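Cystathionine beta-lyase family protein, YNBB B.subtilis ortholog (Clostridium acetobutylicum, PDB 3HVY) probably acts as a pyridoxal-phosphate-dependent lyase of the methionine gamma-lyase family, a putative cystathionine beta-lyase linked to aluminium resistance. Local coordinates at residues L50-E55 and D80-N85; N85-E90 and G254-G259. All blocks are in the same frame, centred on the assembly; numbering follows the deposited sequence.

Contact 1: residues L50-E55 and D80-N85. With NA (sodium ion), chain X.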
loop_
_atom_site.group_PDB
_atom_site.type_symbol
_atom_site.label_atom_id
_atom_site.label_comp_id
_atom_site.label_asym_id
_atom_site.label_seq_id
_atom_site.Cartn_x
_atom_site.Cartn_y
_atom_site.Cartn_z
ATOM N N LEU D 50 7.028 2.046 -25.472
ATOM C CA LEU D 50 8.236 2.707 -25.047
ATOM C C LEU D 50 8.226 4.163 -25.535
ATOM O O LEU D 50 8.534 5.109 -24.777
ATOM C CB LEU D 50 9.443 1.961 -25.619
ATOM C CG LEU D 50 10.818 2.551 -25.330
ATOM C CD1 LEU D 50 11.029 2.655 -23.790
ATOM C CD2 LEU D 50 11.936 1.744 -26.043
ATOM N N LYS D 51 7.888 4.386 -26.794
ATOM C CA LYS D 51 7.877 5.770 -27.304
ATOM C C LYS D 51 6.890 6.656 -26.532
ATOM O O LYS D 51 7.154 7.817 -26.278
ATOM C CB LYS D 51 7.474 5.829 -28.775
ATOM C CG LYS D 51 8.464 5.277 -29.763
ATOM C CD LYS D 51 8.132 5.722 -31.196
ATOM C CE LYS D 51 6.689 5.465 -31.597
ATOM N NZ LYS D 51 6.422 5.821 -33.032
ATOM N N ALA D 52 5.711 6.121 -26.235
ATOM C CA ALA D 52 4.687 6.858 -25.490
ATOM C C ALA D 52 5.253 7.272 -24.081
ATOM O O ALA D 52 5.113 8.435 -23.634
ATOM C CB ALA D 52 3.419 6.021 -25.386
ATOM N N PHE D 53 5.933 6.348 -23.399
ATOM C CA PHE D 53 6.557 6.678 -22.123
ATOM C C PHE D 53 7.538 7.862 -22.265
ATOM O O PHE D 53 7.506 8.835 -21.511
ATOM C CB PHE D 53 7.320 5.463 -21.586
ATOM C CG PHE D 53 6.503 4.552 -20.659
ATOM C CD1 PHE D 53 5.560 3.672 -21.160
ATOM C CD2 PHE D 53 6.734 4.557 -19.296
ATOM C CE1 PHE D 53 4.844 2.843 -20.322
ATOM C CE2 PHE D 53 6.029 3.731 -18.429
ATOM C CZ PHE D 53 5.066 2.879 -18.939
ATOM N N GLN D 54 8.398 7.748 -23.261
ATOM C CA GLN D 54 9.470 8.722 -23.493
ATOM C C GLN D 54 8.927 10.044 -23.958
ATOM O O GLN D 54 9.409 11.073 -23.516
ATOM C CB GLN D 54 10.458 8.130 -24.494
ATOM C CG GLN D 54 11.062 6.811 -23.970
ATOM C CD GLN D 54 12.228 6.367 -24.812
ATOM O OE1 GLN D 54 12.259 6.649 -26.011
ATOM N NE2 GLN D 54 13.188 5.673 -24.205
ATOM N N GLU D 55 7.851 10.045 -24.752
ATOM C CA GLU D 55 7.259 11.310 -25.172
ATOM C C GLU D 55 6.546 12.024 -24.018
ATOM O O GLU D 55 6.487 13.231 -24.001
ATOM C CB GLU D 55 6.367 11.132 -26.396
ATOM C CG GLU D 55 7.224 10.729 -27.653
ATOM C CD GLU D 55 6.438 10.191 -28.855
ATOM O OE1 GLU D 55 5.185 10.128 -28.816
ATOM O OE2 GLU D 55 7.108 9.826 -29.850
ATOM N N ASP D 80 -2.868 8.842 -18.151
ATOM C CA ASP D 80 -3.882 9.166 -19.166
ATOM C C ASP D 80 -3.265 9.656 -20.491
ATOM O O ASP D 80 -3.714 9.264 -21.559
ATOM C CB ASP D 80 -4.819 10.239 -18.660
ATOM C CG ASP D 80 -5.694 9.775 -17.495
ATOM O OD1 ASP D 80 -5.717 8.575 -17.200
ATOM O OD2 ASP D 80 -6.345 10.650 -16.836
ATOM N N ARG D 81 -2.257 10.547 -20.434
ATOM C CA ARG D 81 -1.631 11.024 -21.668
ATOM C C ARG D 81 -0.886 9.904 -22.394
ATOM O O ARG D 81 -0.937 9.803 -23.623
ATOM C CB ARG D 81 -0.711 12.188 -21.391
ATOM C CG ARG D 81 -1.486 13.451 -21.070
ATOM C CD ARG D 81 -0.586 14.688 -21.048
ATOM N NE ARG D 81 0.180 14.761 -19.808
ATOM C CZ ARG D 81 -0.286 15.262 -18.655
ATOM N NH1 ARG D 81 -1.489 15.813 -18.555
ATOM N NH2 ARG D 81 0.483 15.256 -17.589
ATOM N N VAL D 82 -0.245 9.014 -21.637
ATOM C CA VAL D 82 0.480 7.879 -22.254
ATOM C C VAL D 82 -0.508 6.952 -23.009
ATOM O O VAL D 82 -0.265 6.592 -24.162
ATOM C CB VAL D 82 1.333 7.114 -21.194
ATOM C CG1 VAL D 82 1.829 5.772 -21.743
ATOM C CG2 VAL D 82 2.536 8.039 -20.717
ATOM N N TYR D 83 -1.625 6.594 -22.368
ATOM C CA TYR D 83 -2.611 5.770 -23.005
ATOM C C TYR D 83 -3.199 6.474 -24.245
ATOM O O TYR D 83 -3.395 5.837 -25.279
ATOM C CB TYR D 83 -3.752 5.452 -22.066
ATOM C CG TYR D 83 -3.679 4.174 -21.257
ATOM C CD1 TYR D 83 -2.662 3.936 -20.362
ATOM C CD2 TYR D 83 -4.737 3.239 -21.309
ATOM C CE1 TYR D 83 -2.679 2.754 -19.534
ATOM C CE2 TYR D 83 -4.746 2.104 -20.527
ATOM C CZ TYR D 83 -3.700 1.838 -19.672
ATOM O OH TYR D 83 -3.741 0.677 -18.886
ATOM N N ALA D 84 -3.542 7.752 -24.133
ATOM C CA ALA D 84 -4.087 8.498 -25.301
ATOM C C ALA D 84 -3.088 8.423 -26.493
ATOM O O ALA D 84 -3.457 8.214 -27.675
ATOM C CB ALA D 84 -4.366 9.941 -24.925
ATOM N N ASN D 85 -1.817 8.559 -26.181
ATOM C CA ASN D 85 -0.778 8.455 -27.213
ATOM C C ASN D 85 -0.765 7.039 -27.837
ATOM O O ASN D 85 -0.790 6.873 -29.071
ATOM C CB ASN D 85 0.567 8.742 -26.588
ATOM C CG ASN D 85 1.652 9.040 -27.619
ATOM O OD1 ASN D 85 1.448 8.886 -28.837
ATOM N ND2 ASN D 85 2.799 9.521 -27.139
HETATM NA NA NA X . 0.311 8.120 -30.704
HETATM O O HOH W 1 2.868 9.801 -24.491
HETATM O O HOH W 2 4.257 7.649 -30.177
HETATM O O HOH W 3 1.880 8.956 -32.322
HETATM O O HOH W 4 -1.076 10.355 -30.391
#

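Contact 2: residues N85-E90 and G254-G259. With NA (sodium ion), chain X; EDO (1,2-ethanediol), chain Z.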
loop_
_atom_site.group_PDB
_atom_site.type_symbol
_atom_site.label_atom_id
_atom_site.label_comp_id
_atom_site.label_asym_id
_atom_site.label_seq_id
_atom_site.Cartn_x
_atom_site.Cartn_y
_atom_site.Cartn_z
ATOM N N ASN D 85 -1.817 8.559 -26.181
ATOM C CA ASN D 85 -0.778 8.455 -27.213
ATOM C C ASN D 85 -0.765 7.039 -27.837
ATOM O O ASN D 85 -0.790 6.873 -29.071
ATOM C CB ASN D 85 0.567 8.742 -26.588
ATOM C CG ASN D 85 1.652 9.040 -27.619
ATOM O OD1 ASN D 85 1.448 8.886 -28.837
ATOM N ND2 ASN D 85 2.799 9.521 -27.139
ATOM N N ILE D 86 -0.783 6.010 -26.998
ATOM C CA ILE D 86 -0.731 4.627 -27.483
ATOM C C ILE D 86 -1.928 4.310 -28.386
ATOM O O ILE D 86 -1.792 3.703 -29.463
ATOM C CB ILE D 86 -0.674 3.619 -26.312
ATOM C CG1 ILE D 86 0.686 3.742 -25.625
ATOM C CG2 ILE D 86 -0.943 2.171 -26.802
ATOM C CD1 ILE D 86 0.768 3.057 -24.212
ATOM N N PHE D 87 -3.099 4.748 -27.954
ATOM C CA PHE D 87 -4.324 4.469 -28.688
ATOM C C PHE D 87 -4.603 5.457 -29.828
ATOM O O PHE D 87 -5.564 5.307 -30.566
ATOM C CB PHE D 87 -5.513 4.436 -27.716
ATOM C CG PHE D 87 -5.599 3.168 -26.913
ATOM C CD1 PHE D 87 -6.019 1.996 -27.504
ATOM C CD2 PHE D 87 -5.255 3.143 -25.573
ATOM C CE1 PHE D 87 -6.122 0.798 -26.765
ATOM C CE2 PHE D 87 -5.335 1.987 -24.838
ATOM C CZ PHE D 87 -5.787 0.800 -25.431
ATOM N N ASN D 88 -3.767 6.476 -29.929
ATOM C CA ASN D 88 -3.926 7.563 -30.903
ATOM C C ASN D 88 -5.273 8.262 -30.791
ATOM O O ASN D 88 -5.948 8.506 -31.803
ATOM C CB ASN D 88 -3.630 7.048 -32.316
ATOM C CG ASN D 88 -2.192 6.622 -32.466
ATOM O OD1 ASN D 88 -1.291 7.392 -32.149
ATOM N ND2 ASN D 88 -1.961 5.406 -32.948
ATOM N N THR D 89 -5.635 8.591 -29.546
ATOM C CA THR D 89 -6.884 9.279 -29.235
ATOM C C THR D 89 -6.566 10.668 -28.672
ATOM O O THR D 89 -5.436 10.933 -28.252
ATOM C CB THR D 89 -7.694 8.511 -28.174
ATOM O OG1 THR D 89 -6.964 8.447 -26.922
ATOM C CG2 THR D 89 -8.057 7.153 -28.673
ATOM N N GLU D 90 -7.543 11.553 -28.684
ATOM C CA GLU D 90 -7.389 12.861 -28.028
ATOM C C GLU D 90 -7.209 12.702 -26.519
ATOM O O GLU D 90 -6.401 13.377 -25.916
ATOM C CB GLU D 90 -8.619 13.727 -28.245
ATOM C CG GLU D 90 -8.797 14.166 -29.671
ATOM C CD GLU D 90 -10.127 14.862 -29.915
ATOM O OE1 GLU D 90 -11.006 14.930 -29.032
ATOM O OE2 GLU D 90 -10.275 15.367 -31.021
ATOM N N GLY D 254 -9.132 -1.958 -11.786
ATOM C CA GLY D 254 -9.302 -0.737 -12.598
ATOM C C GLY D 254 -9.716 -0.948 -14.043
ATOM O O GLY D 254 -10.005 -2.064 -14.481
ATOM N N GLY D 255 -9.784 0.164 -14.769
ATOM C CA GLY D 255 -10.304 0.174 -16.132
ATOM C C GLY D 255 -9.835 1.429 -16.855
ATOM O O GLY D 255 -9.246 2.330 -16.240
ATOM N N TYR D 256 -10.116 1.481 -18.158
ATOM C CA TYR D 256 -9.764 2.611 -18.962
ATOM C C TYR D 256 -10.903 2.947 -19.933
ATOM O O TYR D 256 -11.709 2.085 -20.295
ATOM C CB TYR D 256 -8.437 2.384 -19.695
ATOM C CG TYR D 256 -8.516 1.409 -20.862
ATOM C CD1 TYR D 256 -8.314 0.048 -20.668
ATOM C CD2 TYR D 256 -8.811 1.867 -22.159
ATOM C CE1 TYR D 256 -8.428 -0.841 -21.733
ATOM C CE2 TYR D 256 -8.931 0.972 -23.225
ATOM C CZ TYR D 256 -8.720 -0.377 -23.005
ATOM O OH TYR D 256 -8.815 -1.308 -24.023
ATOM N N ILE D 257 -10.967 4.230 -20.278
ATOM C CA ILE D 257 -11.792 4.753 -21.339
ATOM C C ILE D 257 -10.896 5.647 -22.177
ATOM O O ILE D 257 -10.103 6.389 -21.637
ATOM C CB ILE D 257 -12.985 5.547 -20.827
ATOM C CG1 ILE D 257 -13.869 4.656 -20.000
ATOM C CG2 ILE D 257 -13.759 6.218 -22.072
ATOM C CD1 ILE D 257 -15.097 5.333 -19.391
ATOM N N ALA D 258 -10.975 5.525 -23.497
ATOM C CA ALA D 258 -10.120 6.277 -24.407
ATOM C C ALA D 258 -10.901 6.660 -25.650
ATOM O O ALA D 258 -11.757 5.920 -26.140
ATOM C CB ALA D 258 -8.886 5.491 -24.815
ATOM N N GLY D 259 -10.567 7.824 -26.182
ATOM C CA GLY D 259 -11.258 8.345 -27.359
ATOM C C GLY D 259 -11.221 9.857 -27.494
ATOM O O GLY D 259 -10.317 10.535 -26.994
HETATM NA NA NA X . 0.311 8.120 -30.704
HETATM C C1 EDO Z . 0.314 2.258 -34.242
HETATM O O1 EDO Z . 0.398 3.461 -33.427
HETATM C C2 EDO Z . -1.023 2.004 -34.909
HETATM O O2 EDO Z . -1.024 2.535 -36.254
HETATM O O HOH W 3 1.880 8.956 -32.322
HETATM O O HOH W 4 -1.076 10.355 -30.391
#

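Contact 1: residues L50-E55 and D80-N85
Ala52 and Val82 are the nearest CA pair, 5.4 Å apart, of residues 50-55 and 80-85 in this aminotransferase-type, PLP-dependent fold. The closing turns of helix 18-55 and residues 80-85 of helix 74-87 run in roughly opposed directions, 137° apart, with segment axes 8.9 Å from each other. The methyl of Ala52 faces across and meets Val82 CG1 at 4.0 Å, while CG2 of the same valine lies against the Ala52 carbonyl oxygen. Val82 CG1 also approaches the ring of Phe53, and Leu294 of helix 287-317 touches both residues.

The polar part centres on Asn85, whose CG stands anti to the backbone N (chi1 -164°), turning the amide toward residues 50-55. Asn85 ND2 donates an almost straight bond (171°) to Glu55 OE1 at 3.0 Å; the oxygen lies in the amide plane, and the donor meets it on the anti side, tilted out of the carboxylate plane. ND2 also donates to a water 2.7 Å away, which in turn bonds to Ala52 O. A sodium ion on the amide oxygen would be expected to polarise the group and strengthen its N-H donors. Asn85 chelates this ion through both O and OD1, each 2.3 Å from the sodium.

Contact 2: residues N85-E90 and G254-G259
Phe87 and Tyr256 form the aromatic part of a contact between the end of helix 74-87 and strand 255-259 of the mixed sheet. Their rings are tilted by only 20° but slid apart, with centroids 5.3 Å from each other, so they overlap little. The touch is local, Phe87 CZ against Tyr256 CE2 at 3.8 Å. Alongside, the methyl of Ala258 lies near Phe87 CD2. The phenol oxygen of Tyr256 is held by Glu223 and Asn219.

Closer to the backbone, Thr89 packs on Gly259, with Thr89 CB 3.5 Å from Gly259 O. A chi1 of 63° turns Thr89 OG1 inward over its own backbone, where it hydrogen-bonds to the carbonyl of Ser91, and leaves CG2, anti to the carbonyl carbon, against the glycine N and CA.

Metal and polar bonds gather on the side of the turn away from the strand. Asn88, with positive phi, ends the helix in a Schellman motif, and its N bonds to Asn85 O at 3.1 Å. The same carbonyl oxygen is a sodium ligand, and Asn88 OD1 joins it on the ion at 2.3 Å; two waters are also bound. Asn88 ND2 donates to Asp232 and, at 3.1 Å, to O1 of a 1,2-ethanediol that probably comes from the crystallisation liquor. The ion thus ties the last helical turn to the residue that leaves it.

Beyond the turn, Glu90 OE1 accepts a bond from the backbone of Glu261, where helix 261-271 begins. The chain then enters strand 91-95, an outermost strand of the sheet within this chain. Strand 255-259 lies between it and strand 237-241, antiparallel to both, and Ile238 of the latter packs against Phe87, Tyr256 and Ala258.

How the contacts relate
Both contacts use helix 74-87 and share Asn85 with its sodium ion, their centres lying about 10 Å apart. Contact 1 joins helix to helix, farther from the centre of the chain, and several of its residues on helix 18-55 also meet a second subunit; an apolar Ala52-Val82-Phe53 patch lies beside one amide-carboxylate bond and bridging waters at its edge. Contact 2 joins the helix end to the central sheet with aromatic and backbone packing, and no other chain of the assembly touches its segments. Most of the touching residues in both are buried. The two also meet directly: Ala52 CB packs on Ile86 CG1, and Thr89 N probably bonds to Ala84 O.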